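Local coordinates for protein 1-carboxybiuret hydrolase subunit AtzE (Pseudomonas sp., PDB 6C62) that hydrolyses 1-carboxybiuret to urea-1,3-dicarboxylate and ammonia, a step in the bacterial degradation of atrazine, at residues R273-V278 with M424-Q429; A280-A285 with Q448-A453. One frame throughout, in Å; residues are numbered along the deposited sequence. Where two conformers were deposited one is given.

In the fold
Contacts 1 and 2 illustrate how one helix can be held differently along its length. Both use helix 270-283, and their centres lie about 11 Å apart. In contact 1 its middle rests on strand 426-432 of the large mixed sheet; the touching residues are all buried, and the chemistry is methyl against methyl. Contact 2 lies nearer the surface, where the end of the same helix meets the end of helix 437-449, the next element after that strand. There threonine hydroxyls appear, each bonded back to the main chain of its own helix, with carbon facing oxygen across the interface. V278, in the conformer given, packs on I452, bringing the first segment of contact 1 against contact 2.

Contact 1 (R273-V278 with M424-Q429)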
loop_
_atom_site.group_PDB
_atom_site.type_symbol
_atom_site.label_atom_id
_atom_site.label_comp_id
_atom_site.label_asym_id
_atom_site.label_seq_id
_atom_site.Cartn_x
_atom_site.Cartn_y
_atom_site.Cartn_z
ATOM N N ARG A 273 -18.463 29.710 9.965
ATOM C CA ARG A 273 -18.821 30.415 8.701
ATOM C C ARG A 273 -18.357 31.879 8.674
ATOM O O ARG A 273 -17.878 32.354 7.659
ATOM C CB ARG A 273 -20.317 30.336 8.427
ATOM C CG ARG A 273 -20.835 28.959 8.147
ATOM C CD ARG A 273 -22.362 28.968 8.199
ATOM N NE ARG A 273 -22.842 27.650 7.870
ATOM C CZ ARG A 273 -24.058 27.341 7.391
ATOM N NH1 ARG A 273 -25.024 28.250 7.300
ATOM N NH2 ARG A 273 -24.325 26.090 7.034
ATOM N N ALA A 274 -18.462 32.571 9.801
ATOM C CA ALA A 274 -18.029 33.982 9.876
ATOM C C ALA A 274 -16.523 34.108 9.781
ATOM O O ALA A 274 -16.000 35.039 9.202
ATOM C CB ALA A 274 -18.523 34.630 11.163
ATOM N N ALA A 275 -15.804 33.164 10.396
ATOM C CA ALA A 275 -14.379 33.158 10.260
ATOM C C ALA A 275 -13.963 32.965 8.779
ATOM O O ALA A 275 -13.080 33.649 8.274
ATOM C CB ALA A 275 -13.773 32.078 11.147
ATOM N N VAL A 276 -14.602 32.019 8.084
ATOM C CA VAL A 276 -14.240 31.784 6.686
ATOM C C VAL A 276 -14.537 33.044 5.853
ATOM O O VAL A 276 -13.715 33.481 5.030
ATOM C CB VAL A 276 -14.962 30.547 6.110
ATOM C CG1 VAL A 276 -14.920 30.516 4.555
ATOM C CG2 VAL A 276 -14.347 29.290 6.688
ATOM N N ASP A 277 -15.713 33.619 6.087
ATOM C CA ASP A 277 -16.139 34.851 5.369
ATOM C C ASP A 277 -15.157 35.980 5.512
ATOM O O ASP A 277 -14.785 36.593 4.510
ATOM C CB ASP A 277 -17.475 35.314 5.896
ATOM C CG ASP A 277 -18.621 34.440 5.386
ATOM O OD1 ASP A 277 -18.406 33.649 4.429
ATOM O OD2 ASP A 277 -19.744 34.539 5.948
ATOM N N VAL A 278 -14.685 36.244 6.729
ATOM C CA VAL A 278 -13.717 37.338 6.894
ATOM C C VAL A 278 -12.376 37.005 6.312
ATOM O O VAL A 278 -11.729 37.887 5.719
ATOM C CB VAL A 278 -13.536 37.823 8.361
ATOM C CG1 VAL A 278 -12.460 38.897 8.426
ATOM C CG2 VAL A 278 -14.865 38.364 8.873
ATOM N N MET A 424 -14.130 33.151 22.243
ATOM C CA MET A 424 -13.291 31.967 21.941
ATOM C C MET A 424 -12.824 31.982 20.490
ATOM O O MET A 424 -13.537 32.475 19.587
ATOM C CB MET A 424 -14.020 30.666 22.271
ATOM C CG MET A 424 -14.316 30.437 23.749
ATOM S SD MET A 424 -12.836 30.347 24.767
ATOM C CE MET A 424 -12.191 28.716 24.388
ATOM N N PRO A 425 -11.614 31.460 20.237
ATOM C CA PRO A 425 -11.151 31.488 18.845
ATOM C C PRO A 425 -11.716 30.320 17.976
ATOM O O PRO A 425 -12.298 29.362 18.483
ATOM C CB PRO A 425 -9.633 31.364 18.986
ATOM C CG PRO A 425 -9.473 30.505 20.170
ATOM C CD PRO A 425 -10.619 30.865 21.133
ATOM N N ILE A 426 -11.514 30.452 16.677
ATOM C CA ILE A 426 -11.768 29.384 15.732
ATOM C C ILE A 426 -10.825 29.554 14.563
ATOM O O ILE A 426 -10.499 30.660 14.173
ATOM C CB ILE A 426 -13.261 29.308 15.358
ATOM C CG1 ILE A 426 -13.628 27.926 14.866
ATOM C CG2 ILE A 426 -13.601 30.372 14.349
ATOM C CD1 ILE A 426 -15.123 27.700 14.798
ATOM N N GLY A 427 -10.295 28.448 14.048
ATOM C CA GLY A 427 -9.283 28.510 13.030
ATOM C C GLY A 427 -9.843 28.407 11.625
ATOM O O GLY A 427 -10.960 27.871 11.415
ATOM N N VAL A 428 -9.045 28.895 10.668
ATOM C CA VAL A 428 -9.331 28.707 9.264
ATOM C C VAL A 428 -8.232 27.865 8.619
ATOM O O VAL A 428 -7.038 28.146 8.809
ATOM C CB VAL A 428 -9.474 30.093 8.567
ATOM C CG1 VAL A 428 -8.164 30.820 8.476
ATOM C CG2 VAL A 428 -9.982 29.929 7.165
ATOM N N GLN A 429 -8.634 26.874 7.816
ATOM C CA GLN A 429 -7.693 26.083 7.006
ATOM C C GLN A 429 -7.408 26.820 5.687
ATOM O O GLN A 429 -8.345 27.170 4.943
ATOM C CB GLN A 429 -8.279 24.713 6.658
ATOM C CG GLN A 429 -8.610 23.816 7.836
ATOM C CD GLN A 429 -9.018 22.416 7.406
ATOM O OE1 GLN A 429 -8.147 21.557 7.191
ATOM N NE2 GLN A 429 -10.336 22.146 7.317
#
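A275 meets I426 through a single methyl-to-methyl approach, and the isoleucine side chain is the one to trace. Its first atom, I426 CB, starts on the helix side of the strand but is still 5.1 Å from A275 CB. The branch methyl covers the remaining distance: I426 CG2 lies 3.6 Å from A275 CB. With CG1 turned anti to the backbone N (chi1 -157°), CG2 is left as the branch facing A275, while CG1 leads away from that methyl. At its end, I426 CD1 remains 5.9 Å from A275 CB; the side chain as a whole also packs on A272, one helical turn earlier, and on T372 and P418. This is a helix laid on the central mixed sheet of the amidase fold, and it follows the alternation of a strand: I426 and V428 point toward the helix, whereas G427 between them has no side chain. The second approach, V276 CG2 at 4.4 Å from V428 CG2, is loose, and doubtful because V428 was deposited in two conformers. V276 also reaches I368 and P370 of the neighbouring strand 366-370, and A275 rests on T416 of strand 411-416.

Contact 2 (A280-A285 with Q448-A453); sequences ALTLGA and QDTGIA
T282, near the end of helix 270-283, faces two residues of the other segment: its methyl CG2 meets T450 and its hydroxyl OG1 meets I452. The second segment begins with Q448, which is turned to different partners: its OE1 accepts from V216 N and its NE2 donates to E217 OE1, tying the last turn of helix 437-449 to the start of helix 216-226. D449 follows with a salt bridge to K445. At T450 the chain reaches T282, and the two threonines approach tip to tip. T282 CG2 stands 3.4 Å from T450 OG1 and 3.9 Å from T450 CG2. T450 OG1, placed between N and the carbonyl carbon (chi1 67°), bonds back to L447 O. G451 then turns the chain at a positive phi of 89° in a Schellman motif, with G451 N bonded to Q448 O at 3.1 Å; a CB at these backbone angles would collide with the carbonyl O of T450. G284 heads a matching Schellman motif at the partner helix, whose outer bond runs from A285 N to A280 O at 2.8 Å. Next, I452 and T282 run alongside each other with opposite headings, which brings I452 CG1 to 3.5 Å from T282 OG1. Beyond it, A453 packs on W185 and L447. Replacing T282 by alanine removes both methyl and hydroxyl, which would probably open a gap beside T450 and I452 and leave V278 O without its hydroxyl partner. Because T282 OG1 and T450 OG1 lie 4.6 Å apart, and each is bonded to a carbonyl of its own helix, V278 O and L447 O respectively, the hydroxyls do not pair across the interface: two helix ends fit together here by shape, with carbon set against oxygen.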
loop_
_atom_site.group_PDB
_atom_site.type_symbol
_atom_site.label_atom_id
_atom_site.label_comp_id
_atom_site.label_asym_id
_atom_site.label_seq_id
_atom_site.Cartn_x
_atom_site.Cartn_y
_atom_site.Cartn_z
ATOM N N ALA A 280 -11.856 35.006 3.700
ATOM C CA ALA A 280 -12.145 35.095 2.240
ATOM C C ALA A 280 -12.105 36.538 1.703
ATOM O O ALA A 280 -11.439 36.823 0.694
ATOM C CB ALA A 280 -13.515 34.465 1.953
ATOM N N LEU A 281 -12.800 37.435 2.405
ATOM C CA LEU A 281 -12.764 38.885 2.088
ATOM C C LEU A 281 -11.349 39.437 2.097
ATOM O O LEU A 281 -10.927 40.100 1.139
ATOM C CB LEU A 281 -13.633 39.691 3.060
ATOM C CG LEU A 281 -13.834 41.210 2.863
ATOM C CD1 LEU A 281 -14.119 41.581 1.416
ATOM C CD2 LEU A 281 -14.947 41.664 3.807
ATOM N N THR A 282 -10.589 39.125 3.142
ATOM C CA THR A 282 -9.212 39.599 3.232
ATOM C C THR A 282 -8.328 39.064 2.127
ATOM O O THR A 282 -7.468 39.785 1.638
ATOM C CB THR A 282 -8.582 39.159 4.557
ATOM O OG1 THR A 282 -9.503 39.430 5.616
ATOM C CG2 THR A 282 -7.249 39.865 4.793
ATOM N N LEU A 283 -8.523 37.791 1.751
ATOM C CA LEU A 283 -7.744 37.150 0.698
ATOM C C LEU A 283 -8.276 37.335 -0.716
ATOM O O LEU A 283 -7.691 36.813 -1.649
ATOM C CB LEU A 283 -7.596 35.626 0.978
ATOM C CG LEU A 283 -6.819 35.338 2.284
ATOM C CD1 LEU A 283 -6.916 33.877 2.652
ATOM C CD2 LEU A 283 -5.359 35.699 2.173
ATOM N N GLY A 284 -9.380 38.055 -0.881
ATOM C CA GLY A 284 -9.976 38.265 -2.206
ATOM C C GLY A 284 -10.565 37.021 -2.843
ATOM O O GLY A 284 -10.610 36.906 -4.047
ATOM N N ALA A 285 -11.032 36.081 -2.025
ATOM C CA ALA A 285 -11.673 34.871 -2.527
ATOM C C ALA A 285 -13.150 35.090 -2.518
ATOM O O ALA A 285 -13.704 35.431 -1.477
ATOM C CB ALA A 285 -11.372 33.681 -1.643
ATOM N N GLN A 448 -2.149 37.541 8.789
ATOM C CA GLN A 448 -1.475 38.073 9.946
ATOM C C GLN A 448 -1.224 39.584 9.842
ATOM O O GLN A 448 -1.459 40.313 10.812
ATOM C CB GLN A 448 -0.137 37.357 10.206
ATOM C CG GLN A 448 0.425 37.652 11.605
ATOM C CD GLN A 448 1.687 36.875 11.863
ATOM O OE1 GLN A 448 1.673 35.792 12.424
ATOM N NE2 GLN A 448 2.786 37.428 11.419
ATOM N N ASP A 449 -0.774 40.023 8.683
ATOM C CA ASP A 449 -0.462 41.460 8.442
ATOM C C ASP A 449 -1.680 42.369 8.597
ATOM O O ASP A 449 -1.547 43.456 9.092
ATOM C CB ASP A 449 0.120 41.683 7.052
ATOM C CG ASP A 449 1.579 41.169 6.915
ATOM O OD1 ASP A 449 2.265 40.763 7.908
ATOM O OD2 ASP A 449 2.045 41.152 5.762
ATOM N N THR A 450 -2.851 41.909 8.180
ATOM C CA THR A 450 -4.053 42.691 8.290
ATOM C C THR A 450 -4.682 42.582 9.663
ATOM O O THR A 450 -5.649 43.240 9.924
ATOM C CB THR A 450 -5.079 42.277 7.240
ATOM O OG1 THR A 450 -5.544 40.944 7.529
ATOM C CG2 THR A 450 -4.460 42.353 5.824
ATOM N N GLY A 451 -4.184 41.729 10.549
ATOM C CA GLY A 451 -4.736 41.668 11.911
ATOM C C GLY A 451 -5.890 40.704 12.079
ATOM O O GLY A 451 -6.355 40.509 13.205
ATOM N N ILE A 452 -6.317 40.051 10.988
ATOM C CA ILE A 452 -7.398 39.068 10.995
ATOM C C ILE A 452 -7.022 37.758 11.721
ATOM O O ILE A 452 -7.838 37.188 12.432
ATOM C CB ILE A 452 -7.831 38.725 9.562
ATOM C CG1 ILE A 452 -8.461 39.968 8.875
ATOM C CG2 ILE A 452 -8.822 37.559 9.539
ATOM C CD1 ILE A 452 -9.640 40.562 9.633
ATOM N N ALA A 453 -5.810 37.276 11.476
ATOM C CA ALA A 453 -5.248 36.113 12.169
ATOM C C ALA A 453 -4.246 36.573 13.199
ATOM O O ALA A 453 -3.259 37.251 12.847
ATOM C CB ALA A 453 -4.599 35.149 11.170
#